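XisI protein-like (Anabaena variabilis, PDB 2NLV) is of unknown function but resembles XisI, a protein thought to act with XisF and XisH in site-specific recombination of nitrogen-fixation genes in cyanobacteria. Local coordinates at residues D63-G67 and K68-Q72; D77-P80 and A81-L84. All blocks are in the same frame, centred on the assembly; numbering follows the deposited sequence. Where two conformers were deposited one is given.

Contact 1: residues D63-G67 and K68-Q72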
ATOM      1  N   ASP A  63      -2.621   5.383   8.009  1.00  6.60           N
ATOM      2  CA  ASP A  63      -1.274   5.856   8.352  1.00  7.36           C
ATOM      3  C   ASP A  63      -1.258   6.296   9.801  1.00  7.42           C
ATOM      4  O   ASP A  63      -2.290   6.590  10.357  1.00  8.05           O
ATOM      5  CB  ASP A  63      -0.852   6.992   7.474  1.00  7.93           C
ATOM      6  CG  ASP A  63      -0.840   6.609   5.992  1.00  9.17           C
ATOM      7  OD1 ASP A  63      -0.230   5.560   5.664  1.00  8.68           O
ATOM      8  OD2 ASP A  63      -1.409   7.378   5.203  1.00 10.20           O
ATOM      9  N   ILE A  64      -0.078   6.385  10.392  1.00  7.63           N
ATOM     10  CA  ILE A  64       0.097   7.099  11.651  1.00  7.28           C
ATOM     11  C   ILE A  64       1.105   8.184  11.391  1.00  8.23           C
ATOM     12  O   ILE A  64       2.222   7.913  10.983  1.00  8.85           O
ATOM     13  CB  ILE A  64       0.485   6.177  12.849  1.00  7.84           C
ATOM     14  CG1 ILE A  64      -0.480   5.020  13.007  1.00  9.35           C
ATOM     15  CG2 ILE A  64       0.501   7.017  14.120  1.00  8.89           C
ATOM     16  CD1 ILE A  64      -0.022   3.915  13.946  1.00 10.43           C
ATOM     17  N   LYS A  65       0.644   9.423  11.513  1.00  8.92           N
ATOM     18  CA  LYS A  65       1.396  10.641  11.136  1.00 10.23           C
ATOM     19  C   LYS A  65       1.367  11.579  12.296  1.00 10.07           C
ATOM     20  O   LYS A  65       0.324  11.935  12.777  1.00 10.66           O
ATOM     21  CB  LYS A  65       0.789  11.329   9.916  1.00 11.43           C
ATOM     22  CG  LYS A  65       0.749  10.495   8.643  1.00 12.47           C
ATOM     23  CD  LYS A  65      -0.152  11.096   7.562  1.00 13.28           C
ATOM     24  CE  LYS A  65       0.450  12.364   6.956  1.00 21.41           C
ATOM     25  NZ  LYS A  65      -0.554  13.186   6.213  1.00 23.81           N
ATOM     26  N   ASP A  66       2.552  11.909  12.801  1.00 12.86           N
ATOM     27  CA  ASP A  66       2.713  12.752  13.975  1.00 15.87           C
ATOM     28  C   ASP A  66       1.873  12.244  15.114  1.00 17.32           C
ATOM     29  O   ASP A  66       1.225  12.984  15.836  1.00 18.43           O
ATOM     30  CB  ASP A  66       2.410  14.212  13.620  1.00 16.08           C
ATOM     31  CG  ASP A  66       3.295  14.726  12.501  1.00 28.92           C
ATOM     32  OD1 ASP A  66       4.524  14.485  12.554  1.00 33.61           O
ATOM     33  OD2 ASP A  66       2.766  15.332  11.547  1.00 39.33           O
ATOM     34  N   GLY A  67       1.822  10.919  15.214  1.00 15.39           N
ATOM     35  CA  GLY A  67       1.102  10.281  16.297  1.00 13.87           C
ATOM     36  C   GLY A  67      -0.422  10.187  16.167  1.00 13.47           C
ATOM     37  O   GLY A  67      -1.039   9.676  17.068  1.00 15.43           O
ATOM     38  N   LYS A  68      -0.984  10.622  15.037  0.50  9.93           N
ATOM     39  CA  LYS A  68      -2.421  10.526  14.751  0.50  9.52           C
ATOM     40  C   LYS A  68      -2.708   9.485  13.679  0.50  6.69           C
ATOM     41  O   LYS A  68      -1.949   9.357  12.699  0.50  7.50           O
ATOM     42  CB  LYS A  68      -2.978  11.878  14.293  0.50  8.86           C
ATOM     43  CG  LYS A  68      -2.872  12.947  15.394  0.50  6.31           C
ATOM     44  CD  LYS A  68      -3.647  14.217  15.064  0.50  9.49           C
ATOM     45  CE  LYS A  68      -3.459  15.186  16.181  0.50 12.93           C
ATOM     46  NZ  LYS A  68      -4.097  16.468  15.890  0.50 18.32           N
ATOM     47  N   ILE A  69      -3.807   8.749  13.882  1.00  7.44           N
ATOM     48  CA  ILE A  69      -4.199   7.734  12.921  1.00  7.80           C
ATOM     49  C   ILE A  69      -5.015   8.346  11.790  1.00  6.88           C
ATOM     50  O   ILE A  69      -6.056   8.976  12.043  1.00  8.36           O
ATOM     51  CB  ILE A  69      -5.012   6.623  13.548  1.00  7.76           C
ATOM     52  CG1 ILE A  69      -4.272   5.959  14.712  1.00  9.14           C
ATOM     53  CG2 ILE A  69      -5.426   5.591  12.472  1.00  8.38           C
ATOM     54  CD1 ILE A  69      -5.135   4.991  15.522  1.00  8.91           C
ATOM     55  N   TRP A  70      -4.490   8.301  10.581  1.00  6.49           N
ATOM     56  CA  TRP A  70      -5.205   8.795   9.388  1.00  6.54           C
ATOM     57  C   TRP A  70      -5.892   7.663   8.672  1.00  6.99           C
ATOM     58  O   TRP A  70      -5.235   6.713   8.243  1.00  7.49           O
ATOM     59  CB  TRP A  70      -4.228   9.468   8.438  1.00  7.02           C
ATOM     60  CG  TRP A  70      -3.746  10.807   8.847  1.00  6.71           C
ATOM     61  CD1 TRP A  70      -3.137  11.149  10.036  1.00  6.74           C
ATOM     62  CD2 TRP A  70      -3.823  11.975   8.077  1.00  7.01           C
ATOM     63  NE1 TRP A  70      -2.860  12.507  10.041  1.00  8.87           N
ATOM     64  CE2 TRP A  70      -3.255  13.027   8.842  1.00  8.25           C
ATOM     65  CE3 TRP A  70      -4.294  12.263   6.785  1.00  8.16           C
ATOM     66  CZ2 TRP A  70      -3.144  14.319   8.351  1.00  9.01           C
ATOM     67  CZ3 TRP A  70      -4.156  13.555   6.316  1.00  9.61           C
ATOM     68  CH2 TRP A  70      -3.615  14.557   7.104  1.00  9.00           C
ATOM     69  N   LEU A  71      -7.196   7.742   8.554  1.00  6.84           N
ATOM     70  CA  LEU A  71      -7.991   6.823   7.683  1.00  6.80           C
ATOM     71  C   LEU A  71      -7.948   7.356   6.268  1.00  6.33           C
ATOM     72  O   LEU A  71      -8.481   8.445   5.986  1.00  6.60           O
ATOM     73  CB  LEU A  71      -9.398   6.672   8.183  1.00  7.20           C
ATOM     74  CG  LEU A  71     -10.303   5.762   7.333  1.00  8.02           C
ATOM     75  CD1 LEU A  71      -9.787   4.294   7.240  1.00  9.10           C
ATOM     76  CD2 LEU A  71     -11.751   5.773   7.812  1.00  8.23           C
ATOM     77  N   GLN A  72      -7.299   6.642   5.361  1.00  6.00           N
ATOM     78  CA  GLN A  72      -7.086   7.112   4.010  1.00  7.65           C
ATOM     79  C   GLN A  72      -7.952   6.485   2.965  1.00  6.66           C
ATOM     80  O   GLN A  72      -8.127   7.042   1.902  1.00  7.88           O
ATOM     81  CB  GLN A  72      -5.620   6.921   3.577  1.00  7.84           C
ATOM     82  CG  GLN A  72      -4.579   7.568   4.534  1.00  7.41           C
ATOM     83  CD  GLN A  72      -4.339   9.031   4.304  1.00  8.42           C
ATOM     84  OE1 GLN A  72      -5.209   9.748   3.837  1.00  8.04           O
ATOM     85  NE2 GLN A  72      -3.139   9.501   4.688  1.00  8.40           N
TER
HETATM   86  O   HOH W   1      -1.216  14.030  11.833  1.00 11.47           O
HETATM   87  O   HOH W   2      -1.459  11.841   3.973  1.00 13.78           O
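Lys-65 lies across the indole of Trp-70, on the same side of an antiparallel hairpin with a type I' turn from Lys-65 to Lys-68. CB of Lys-65 already stands over the face, 3.8 Å from NE1 of Trp-70, above its NE1-CD1 side. CG of Lys-65 approaches CD1 of Trp-70 more loosely, at 4.2 Å. Lys-65 CD then sits over the five-membered ring of Trp-70, 3.7 Å from its centroid and almost on the normal, a CH-pi contact. The bend at chi3 (71°) keeps the chain over the indole, and CE leads on to Lys-65 NZ, 3.4 Å from the centroid of the six-membered ring of Trp-70 and 11° off the normal, a cation-pi contact. One water accepts from NZ and Gln-72 NE2; another receives the indole NE1-H and donates to Lys-65 O. Asp-63 pairs with Trp-70 and Lys-65 with Lys-68 by reciprocal backbone bonds, the straightest being Lys-65 N to Lys-68 O (2.9 Å, 167°). Gln-72 NE2 donates to Asp-63 OD2 at 2.8 Å, carboxylate and amide planes steeply turned against each other. OD2 also accepts from Gln-32 of the second subunit, while OD1 accepts from His-41 and His-61. So surrounded by donors, the buried carboxylate of Asp-63 is probably held as an anion, and the indole face would partly compensate the charge of Lys-65, whose ion pair with Glu-30 of the second subunit is long and weak.

Contact 2: residues D77-P80 and A81-L84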
ATOM      1  N   ASP A  77     -18.477  -1.319   4.171  1.00 16.05           N
ATOM      2  CA  ASP A  77     -19.599  -0.538   4.695  1.00 18.18           C
ATOM      3  C   ASP A  77     -19.527  -0.469   6.216  1.00 20.20           C
ATOM      4  O   ASP A  77     -20.536  -0.146   6.861  1.00 23.02           O
ATOM      5  CB  ASP A  77     -20.965  -1.020   4.163  1.00 24.34           C
ATOM      6  CG  ASP A  77     -21.208  -2.443   4.439  1.00 29.75           C
ATOM      7  OD1 ASP A  77     -20.435  -3.027   5.232  1.00 24.22           O
ATOM      8  OD2 ASP A  77     -22.202  -2.978   3.864  1.00 42.79           O
ATOM      9  N   ARG A  78     -18.360  -0.844   6.799  0.50 16.78           N
ATOM     10  CA  ARG A  78     -18.008  -0.658   8.242  0.50 13.57           C
ATOM     11  C   ARG A  78     -17.514   0.809   8.456  0.50 11.19           C
ATOM     12  O   ARG A  78     -17.274   1.548   7.511  0.50 11.62           O
ATOM     13  CB  ARG A  78     -16.934  -1.678   8.782  0.50 15.00           C
ATOM     14  CG  ARG A  78     -17.459  -3.066   9.305  0.50 13.66           C
ATOM     15  CD  ARG A  78     -16.429  -4.174   9.508  0.50 12.68           C
ATOM     16  NE  ARG A  78     -15.550  -3.979  10.662  0.50  9.39           N
ATOM     17  CZ  ARG A  78     -14.563  -4.813  11.047  0.50 11.75           C
ATOM     18  NH1 ARG A  78     -14.260  -5.959  10.395  0.50 11.28           N
ATOM     19  NH2 ARG A  78     -13.865  -4.512  12.122  0.50 12.32           N
ATOM     20  N   ASN A  79     -17.419   1.182   9.722  1.00 10.68           N
ATOM     21  CA  ASN A  79     -16.927   2.484  10.184  1.00  8.75           C
ATOM     22  C   ASN A  79     -15.680   2.286  11.016  1.00  8.93           C
ATOM     23  O   ASN A  79     -15.764   2.215  12.250  1.00  9.63           O
ATOM     24  CB  ASN A  79     -18.038   3.160  11.001  1.00 10.49           C
ATOM     25  CG  ASN A  79     -17.777   4.610  11.231  1.00 13.53           C
ATOM     26  OD1 ASN A  79     -16.640   5.028  11.441  1.00 12.97           O
ATOM     27  ND2 ASN A  79     -18.862   5.395  11.246  1.00 18.73           N
ATOM     28  N   PRO A  80     -14.502   2.121  10.350  1.00  8.27           N
ATOM     29  CA  PRO A  80     -13.264   1.882  11.100  1.00  9.02           C
ATOM     30  C   PRO A  80     -12.907   2.954  12.070  1.00  9.94           C
ATOM     31  O   PRO A  80     -12.329   2.682  13.121  1.00  8.99           O
ATOM     32  CB  PRO A  80     -12.202   1.746  10.026  1.00 12.48           C
ATOM     33  CG  PRO A  80     -12.877   1.932   8.753  1.00 12.81           C
ATOM     34  CD  PRO A  80     -14.331   2.099   8.891  1.00 11.39           C
ATOM     35  N   ALA A  81     -13.277   4.206  11.802  1.00 10.81           N
ATOM     36  CA  ALA A  81     -13.034   5.270  12.762  1.00 10.92           C
ATOM     37  C   ALA A  81     -13.752   5.036  14.082  1.00 11.92           C
ATOM     38  O   ALA A  81     -13.128   5.129  15.141  1.00 11.00           O
ATOM     39  CB  ALA A  81     -13.370   6.632  12.192  1.00 14.01           C
ATOM     40  N   GLU A  82     -15.041   4.694  14.022  1.00 10.34           N
ATOM     41  CA  GLU A  82     -15.761   4.372  15.207  1.00 11.11           C
ATOM     42  C   GLU A  82     -15.260   3.144  15.909  1.00  9.20           C
ATOM     43  O   GLU A  82     -15.319   3.043  17.129  1.00 10.64           O
ATOM     44  CB  GLU A  82     -17.254   4.223  14.884  1.00 11.09           C
ATOM     45  CG  GLU A  82     -17.972   5.547  14.878  1.00 12.26           C
ATOM     46  CD  GLU A  82     -17.688   6.465  16.102  1.00 22.63           C
ATOM     47  OE1 GLU A  82     -18.111   6.126  17.241  1.00 23.91           O
ATOM     48  OE2 GLU A  82     -17.038   7.547  15.935  1.00 26.48           O
ATOM     49  N   GLU A  83     -14.746   2.182  15.144  1.00  8.98           N
ATOM     50  CA  GLU A  83     -14.197   1.024  15.767  1.00  9.82           C
ATOM     51  C   GLU A  83     -12.943   1.355  16.567  1.00  8.77           C
ATOM     52  O   GLU A  83     -12.740   0.876  17.685  1.00 10.79           O
ATOM     53  CB  GLU A  83     -13.941  -0.067  14.712  1.00 10.59           C
ATOM     54  CG  GLU A  83     -15.258  -0.560  14.160  1.00 11.50           C
ATOM     55  CD  GLU A  83     -15.163  -1.361  12.910  1.00 12.34           C
ATOM     56  OE1 GLU A  83     -14.082  -1.411  12.292  1.00 14.36           O
ATOM     57  OE2 GLU A  83     -16.175  -1.968  12.540  1.00 12.80           O
ATOM     58  N   LEU A  84     -12.077   2.187  16.005  1.00  8.41           N
ATOM     59  CA  LEU A  84     -10.907   2.649  16.737  1.00  9.22           C
ATOM     60  C   LEU A  84     -11.274   3.376  17.999  1.00 10.41           C
ATOM     61  O   LEU A  84     -10.656   3.215  19.044  1.00  8.22           O
ATOM     62  CB  LEU A  84      -9.994   3.516  15.855  1.00  9.01           C
ATOM     63  CG  LEU A  84      -9.308   2.777  14.712  1.00 10.33           C
ATOM     64  CD1 LEU A  84      -8.727   3.848  13.827  1.00 11.72           C
ATOM     65  CD2 LEU A  84      -8.218   1.808  15.211  1.00 12.68           C
TER
HETATM   66  O   HOH W   3     -18.306  -0.318  11.987  1.00 15.87           O
HETATM   67  O   HOH W   4     -14.832   5.334   9.486  1.00 16.70           O
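This is a helix N-terminus contact, in which the loop after strand 68-74 caps helix 80-86 and ties back to its first turn by a salt bridge. Asn-79 is the N-cap: its OD1 accepts from Glu-82 N at 3.1 Å, the donor standing 51° out of the carbonyl plane. The amide of Asn-79 runs alongside the start of the Glu-82 side chain because chi1 (-166°) turns CG to the far side from N. Regular helical bonding begins at once, Asn-79 O taking Glu-83 N and Pro-80 O taking Leu-84 N (2.9 Å). Pro-80 suits the first turn, where its missing N-H costs no helical bond, and its ring packs on Leu-15, Tyr-19 and Phe-62. From the loop, Arg-78 bends at chi3 (72°) and grips the Glu-83 carboxylate side-on. Arg-78 NE meets Glu-83 OE2 on its syn side at 2.8 Å, close to the guanidinium plane, whereas Arg-78 NH2 reaches Glu-83 OE1 by a longer, more bent bond of 3.1 Å. OE1 is also bonded to Tyr-19 OH, and Arg-78 NH2 to Asn-18 OD1, which fastens the pair to helix 2-21. With an alanine in place of Glu-83, the guanidinium of Arg-78 is likely to lose its countercharge here and Tyr-19 OH this partner. A water finishes the junction, accepting from Asn-79 N at 2.9 Å and donating to Glu-83 OE2 at 2.8 Å.

Overall arrangement
From the N terminus, the chain passes through helix 2-21 and the earlier strands before strand 53-65 reaches contact 1, which closes the tight hairpin with strand 68-74. That strand leads on to the loop and first turn of helix 80-86, where contact 2 closes. The two are therefore in series, neither nesting nor crossing, with centres about 15 Å apart. They still meet in space: Ile-69 CG2 lies 4.0 Å from Leu-84 CD1, and Leu-71 CD2 lies 4.1 Å from Pro-80 CG. Both contacts reach helix 2-21, Ile-69 through Tyr-8 and Val-12, and Pro-80 through Leu-15, joining sheet and both helices in one apolar layer.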